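Local coordinates for protein guanidinopropionase (Pseudomonas aeruginosa, PDB 3NIQ) that hydrolyses 3-guanidinopropanoate to beta-alanine and urea using two manganese ions per subunit, and forms a homohexamer, at residues A[52-57]-A[282-287]; A[124-129]-A[236-241]. One frame throughout, in Å; residues are numbered along the deposited sequence.

Coming from the N terminus, the chain runs up strand 37-42 and reaches 52-57, the first half of contact 1, in the loop that leads into helix 57-64. It then leaves strand 118-123 into 124-129, the first half of contact 2. After 106 further residues, strand 235-240 closes that inner loop at 236-241, and the end of strand 277-283, running on into 282-287, closes the outer one. Contact 2 therefore lies wholly within the span of contact 1. All four strands are consecutive neighbours in the central parallel sheet of the arginase fold. Gly124 joins the two contacts, with probable hydrogen bonds to Ala54 and Glu284, so the subunit-interface loop and the manganese site are tied together.

Contact 1: residues A[52-57]-A[282-287]; sequences AGARHG and VVEVSP
His56 brings the contact's one aromatic ring, and it meets Pro287 by its root, with CB 3.7 Å from Pro287 CG. One face of the imidazole carries Arg55 CG, 3.6 Å above the plane and over the ring centre. Arg55 then carries on to a salt bridge with Asp45 and a hydrogen bond to Asn50 O of a second subunit. Pro287 buries the most surface in the contact: its CG sits 3.4 Å from His56 O, while its CD lies against Gly53 O, in the turn, and Gly57 N, where helix 57-64 begins. Next to it, Val285 O receives the CA-H of Ala54, a CH...O contact of 3.3 Å from CA to O with 150° at the hydrogen, and it also lies 3.6 Å from Gly57 CA. Ser286 has its OG anti to the backbone N (chi1 -177°), which lays the hydroxyl 3.4 Å from Gly53 C. Gly53 has no side chain to block that approach; separately, its phi of 134° suits glycine. Glu284 starts out away from the loop but curls back, bringing OE1 within 4.4 Å of Ala54 CB, while OE2 is bonded to His126 N and His165 ND1. The segments thus meet through carbon surfaces, carbonyl oxygens and the Ser286 hydroxyl. Two backbone bonds of its own hold the 52-57 turn, which packs against a turn whose glutamate is second shell to the manganese ligand His126.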
loop_
_atom_site.group_PDB
_atom_site.type_symbol
_atom_site.label_atom_id
_atom_site.label_comp_id
_atom_site.label_asym_id
_atom_site.label_seq_id
_atom_site.Cartn_x
_atom_site.Cartn_y
_atom_site.Cartn_z
ATOM N N ALA A 52 10.242 5.703 -14.214
ATOM C CA ALA A 52 10.190 4.517 -15.057
ATOM C C ALA A 52 9.284 3.447 -14.452
ATOM O O ALA A 52 8.742 3.631 -13.362
ATOM C CB ALA A 52 11.590 3.984 -15.297
ATOM N N GLY A 53 9.091 2.338 -15.160
ATOM C CA GLY A 53 8.322 1.237 -14.611
ATOM C C GLY A 53 7.301 0.674 -15.586
ATOM O O GLY A 53 6.789 -0.413 -15.363
ATOM N N ALA A 54 7.050 1.382 -16.687
ATOM C CA ALA A 54 6.129 0.920 -17.735
ATOM C C ALA A 54 6.584 -0.392 -18.395
ATOM O O ALA A 54 5.798 -1.070 -19.064
ATOM C CB ALA A 54 5.887 2.037 -18.801
ATOM N N ARG A 55 7.837 -0.778 -18.165
ATOM C CA ARG A 55 8.321 -2.076 -18.652
ATOM C C ARG A 55 7.486 -3.229 -18.095
ATOM O O ARG A 55 7.394 -4.301 -18.710
ATOM C CB ARG A 55 9.810 -2.275 -18.306
ATOM C CG ARG A 55 10.099 -2.419 -16.813
ATOM C CD ARG A 55 11.617 -2.567 -16.544
ATOM N NE ARG A 55 12.370 -1.393 -16.977
ATOM C CZ ARG A 55 13.699 -1.299 -16.952
ATOM N NH1 ARG A 55 14.442 -2.312 -16.485
ATOM N NH2 ARG A 55 14.287 -0.184 -17.366
ATOM N N HIS A 56 6.866 -3.009 -16.935
ATOM C CA HIS A 56 6.019 -4.050 -16.310
ATOM C C HIS A 56 4.559 -4.008 -16.741
ATOM O O HIS A 56 3.762 -4.887 -16.385
ATOM C CB HIS A 56 6.100 -3.953 -14.773
ATOM C CG HIS A 56 7.506 -3.961 -14.255
ATOM N ND1 HIS A 56 8.300 -5.088 -14.282
ATOM C CD2 HIS A 56 8.265 -2.977 -13.719
ATOM C CE1 HIS A 56 9.481 -4.806 -13.756
ATOM N NE2 HIS A 56 9.493 -3.527 -13.422
ATOM N N GLY A 57 4.199 -2.979 -17.494
ATOM C CA GLY A 57 2.794 -2.787 -17.870
ATOM C C GLY A 57 2.149 -3.964 -18.571
ATOM O O GLY A 57 1.044 -4.379 -18.209
ATOM N N VAL A 282 -2.190 0.965 -25.977
ATOM C CA VAL A 282 -2.491 1.497 -24.650
ATOM C C VAL A 282 -1.150 1.578 -23.944
ATOM O O VAL A 282 -0.535 0.549 -23.655
ATOM C CB VAL A 282 -3.428 0.557 -23.854
ATOM C CG1 VAL A 282 -3.687 1.116 -22.478
ATOM C CG2 VAL A 282 -4.776 0.366 -24.591
ATOM N N VAL A 283 -0.667 2.791 -23.696
ATOM C CA VAL A 283 0.713 2.934 -23.213
ATOM C C VAL A 283 0.762 3.644 -21.872
ATOM O O VAL A 283 -0.236 4.196 -21.456
ATOM C CB VAL A 283 1.582 3.707 -24.226
ATOM C CG1 VAL A 283 1.664 2.931 -25.522
ATOM C CG2 VAL A 283 1.039 5.156 -24.450
ATOM N N GLU A 284 1.926 3.564 -21.223
ATOM C CA GLU A 284 2.283 4.273 -19.977
ATOM C C GLU A 284 1.636 3.690 -18.708
ATOM O O GLU A 284 1.668 4.329 -17.651
ATOM C CB GLU A 284 2.037 5.812 -20.076
ATOM C CG GLU A 284 2.850 6.551 -21.154
ATOM C CD GLU A 284 4.344 6.654 -20.828
ATOM O OE1 GLU A 284 4.776 6.204 -19.737
ATOM O OE2 GLU A 284 5.101 7.153 -21.681
ATOM N N VAL A 285 1.059 2.494 -18.790
ATOM C CA VAL A 285 0.709 1.784 -17.545
ATOM C C VAL A 285 1.991 1.438 -16.791
ATOM O O VAL A 285 2.847 0.752 -17.318
ATOM C CB VAL A 285 -0.107 0.495 -17.786
ATOM C CG1 VAL A 285 -0.413 -0.211 -16.450
ATOM C CG2 VAL A 285 -1.458 0.828 -18.513
ATOM N N SER A 286 2.121 1.921 -15.559
ATOM C CA SER A 286 3.362 1.737 -14.808
ATOM C C SER A 286 3.079 1.072 -13.445
ATOM O O SER A 286 2.793 1.745 -12.459
ATOM C CB SER A 286 4.091 3.075 -14.653
ATOM O OG SER A 286 5.329 2.909 -13.980
ATOM N N PRO A 287 3.131 -0.271 -13.409
ATOM C CA PRO A 287 2.755 -1.047 -12.209
ATOM C C PRO A 287 3.424 -0.650 -10.876
ATOM O O PRO A 287 2.747 -0.684 -9.843
ATOM C CB PRO A 287 3.083 -2.493 -12.603
ATOM C CG PRO A 287 2.777 -2.508 -14.104
ATOM C CD PRO A 287 3.302 -1.133 -14.597
#

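Contact 2: residues A[124-129]-A[236-241]. With MN (manganese (II) ion), chain D; MN (manganese (II) ion), chain E.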
loop_
_atom_site.group_PDB
_atom_site.type_symbol
_atom_site.label_atom_id
_atom_site.label_comp_id
_atom_site.label_asym_id
_atom_site.label_seq_id
_atom_site.Cartn_x
_atom_site.Cartn_y
_atom_site.Cartn_z
ATOM N N GLY A 124 4.735 -0.452 -21.508
ATOM C CA GLY A 124 5.734 0.350 -22.223
ATOM C C GLY A 124 5.359 1.818 -22.214
ATOM O O GLY A 124 4.168 2.164 -22.111
ATOM N N ASP A 125 6.363 2.683 -22.303
ATOM C CA ASP A 125 6.120 4.105 -22.406
ATOM C C ASP A 125 5.819 4.480 -23.858
ATOM O O ASP A 125 5.866 3.621 -24.744
ATOM C CB ASP A 125 7.301 4.901 -21.826
ATOM C CG ASP A 125 8.570 4.827 -22.705
ATOM O OD1 ASP A 125 8.482 4.618 -23.929
ATOM O OD2 ASP A 125 9.670 4.987 -22.153
ATOM N N HIS A 126 5.527 5.749 -24.120
ATOM C CA HIS A 126 4.976 6.124 -25.431
ATOM C C HIS A 126 6.005 6.054 -26.570
ATOM O O HIS A 126 5.633 6.068 -27.749
ATOM C CB HIS A 126 4.336 7.513 -25.393
ATOM C CG HIS A 126 3.017 7.565 -26.088
ATOM N ND1 HIS A 126 1.955 8.306 -25.616
ATOM C CD2 HIS A 126 2.563 6.896 -27.176
ATOM C CE1 HIS A 126 0.911 8.123 -26.406
ATOM N NE2 HIS A 126 1.249 7.262 -27.353
ATOM N N LEU A 127 7.285 5.931 -26.234
ATOM C CA LEU A 127 8.298 5.787 -27.291
ATOM C C LEU A 127 8.075 4.503 -28.082
ATOM O O LEU A 127 8.439 4.411 -29.259
ATOM C CB LEU A 127 9.739 5.895 -26.740
ATOM C CG LEU A 127 10.845 5.790 -27.799
ATOM C CD1 LEU A 127 10.717 6.918 -28.841
ATOM C CD2 LEU A 127 12.269 5.792 -27.161
ATOM N N VAL A 128 7.423 3.524 -27.459
ATOM C CA VAL A 128 7.112 2.277 -28.147
ATOM C C VAL A 128 6.294 2.487 -29.432
ATOM O O VAL A 128 6.378 1.682 -30.380
ATOM C CB VAL A 128 6.369 1.277 -27.229
ATOM C CG1 VAL A 128 5.199 1.943 -26.532
ATOM C CG2 VAL A 128 5.825 0.139 -28.073
ATOM N N THR A 129 5.513 3.562 -29.479
ATOM C CA THR A 129 4.661 3.805 -30.650
ATOM C C THR A 129 5.484 4.150 -31.905
ATOM O O THR A 129 5.082 3.818 -33.032
ATOM C CB THR A 129 3.594 4.893 -30.364
ATOM O OG1 THR A 129 2.873 4.535 -29.181
ATOM C CG2 THR A 129 2.592 5.008 -31.521
ATOM N N TYR A 236 -4.762 5.222 -36.710
ATOM C CA TYR A 236 -4.257 4.501 -35.567
ATOM C C TYR A 236 -4.769 5.184 -34.311
ATOM O O TYR A 236 -4.862 6.413 -34.251
ATOM C CB TYR A 236 -2.732 4.527 -35.613
ATOM C CG TYR A 236 -2.006 3.695 -34.585
ATOM C CD1 TYR A 236 -1.524 2.422 -34.908
ATOM C CD2 TYR A 236 -1.733 4.202 -33.298
ATOM C CE1 TYR A 236 -0.821 1.653 -33.966
ATOM C CE2 TYR A 236 -1.024 3.437 -32.350
ATOM C CZ TYR A 236 -0.572 2.166 -32.695
ATOM O OH TYR A 236 0.141 1.399 -31.786
ATOM N N VAL A 237 -5.087 4.400 -33.287
ATOM C CA VAL A 237 -5.484 5.002 -32.006
ATOM C C VAL A 237 -4.438 4.717 -30.959
ATOM O O VAL A 237 -4.111 3.567 -30.672
ATOM C CB VAL A 237 -6.858 4.500 -31.522
ATOM C CG1 VAL A 237 -7.253 5.217 -30.228
ATOM C CG2 VAL A 237 -7.902 4.719 -32.597
ATOM N N SER A 238 -3.900 5.773 -30.372
ATOM C CA SER A 238 -2.920 5.588 -29.344
ATOM C C SER A 238 -3.426 6.211 -28.033
ATOM O O SER A 238 -3.677 7.417 -27.959
ATOM C CB SER A 238 -1.600 6.225 -29.778
ATOM O OG SER A 238 -0.619 6.050 -28.782
ATOM N N PHE A 239 -3.531 5.385 -26.997
ATOM C CA PHE A 239 -4.128 5.805 -25.738
ATOM C C PHE A 239 -3.091 5.798 -24.603
ATOM O O PHE A 239 -2.647 4.727 -24.159
ATOM C CB PHE A 239 -5.300 4.863 -25.403
ATOM C CG PHE A 239 -6.140 5.337 -24.253
ATOM C CD1 PHE A 239 -7.253 6.147 -24.473
ATOM C CD2 PHE A 239 -5.805 4.984 -22.941
ATOM C CE1 PHE A 239 -8.040 6.608 -23.386
ATOM C CE2 PHE A 239 -6.565 5.445 -21.855
ATOM C CZ PHE A 239 -7.684 6.248 -22.072
ATOM N N ASP A 240 -2.708 6.987 -24.143
ATOM C CA ASP A 240 -1.780 7.125 -23.035
ATOM C C ASP A 240 -2.667 7.278 -21.792
ATOM O O ASP A 240 -3.487 8.190 -21.722
ATOM C CB ASP A 240 -0.861 8.345 -23.281
ATOM C CG ASP A 240 0.107 8.637 -22.125
ATOM O OD1 ASP A 240 -0.125 8.196 -20.974
ATOM O OD2 ASP A 240 1.117 9.349 -22.354
ATOM N N VAL A 241 -2.526 6.365 -20.836
ATOM C CA VAL A 241 -3.436 6.327 -19.706
ATOM C C VAL A 241 -3.334 7.590 -18.860
ATOM O O VAL A 241 -4.248 7.894 -18.117
ATOM C CB VAL A 241 -3.284 5.063 -18.811
ATOM C CG1 VAL A 241 -3.601 3.766 -19.594
ATOM C CG2 VAL A 241 -1.900 4.998 -18.169
HETATM MN MN MN D . 2.270 9.902 -24.104
HETATM MN MN MN E . 1.364 11.470 -21.508
HETATM O O HOH W 1 3.276 11.562 -22.657
#
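A single carboxylate oxygen of Asp240 bridges two metals, and His126 joins it on the first: Asp240 OD2 lies 2.2 Å from the chain D manganese and 2.3 Å from the chain E one. His126 ND1 binds the chain D ion at 2.2 Å, with its ring plane turned 70° from the Asp240 carboxylate. Water 1 also spans the pair. Asp148 and Asp152 complete the site of the first ion; Asp148, His150 and Asp242 that of the second. The far nitrogen of the imidazole is held too: His126 NE2 donates to Ser238 OG at 2.6 Å, with a 157° angle and the oxygen close to the ring plane. Ser238 turns its hydroxyl away from its own backbone N (chi1 -180°) to reach the ring, and Asp281 binds the same hydroxyl through OD1. Asp281 OD2 is the partner of both Thr129 OG1 and Tyr236 OH, so one carboxylate beyond the second shell gathers three side chains of this contact. Beside this network Thr129 CG2 meets Tyr236 CE2 obliquely at 4.0 Å. On the loop side, an Asx turn from Asp125 OD1 to Leu127 N shapes the backbone around the histidine. With metal at one nitrogen and serine at the other, the ring is fixed in both position and rotation. A metal-bridging water of this kind is consistent with the nucleophile that attacks the guanidinium carbon in arginase-family enzymes.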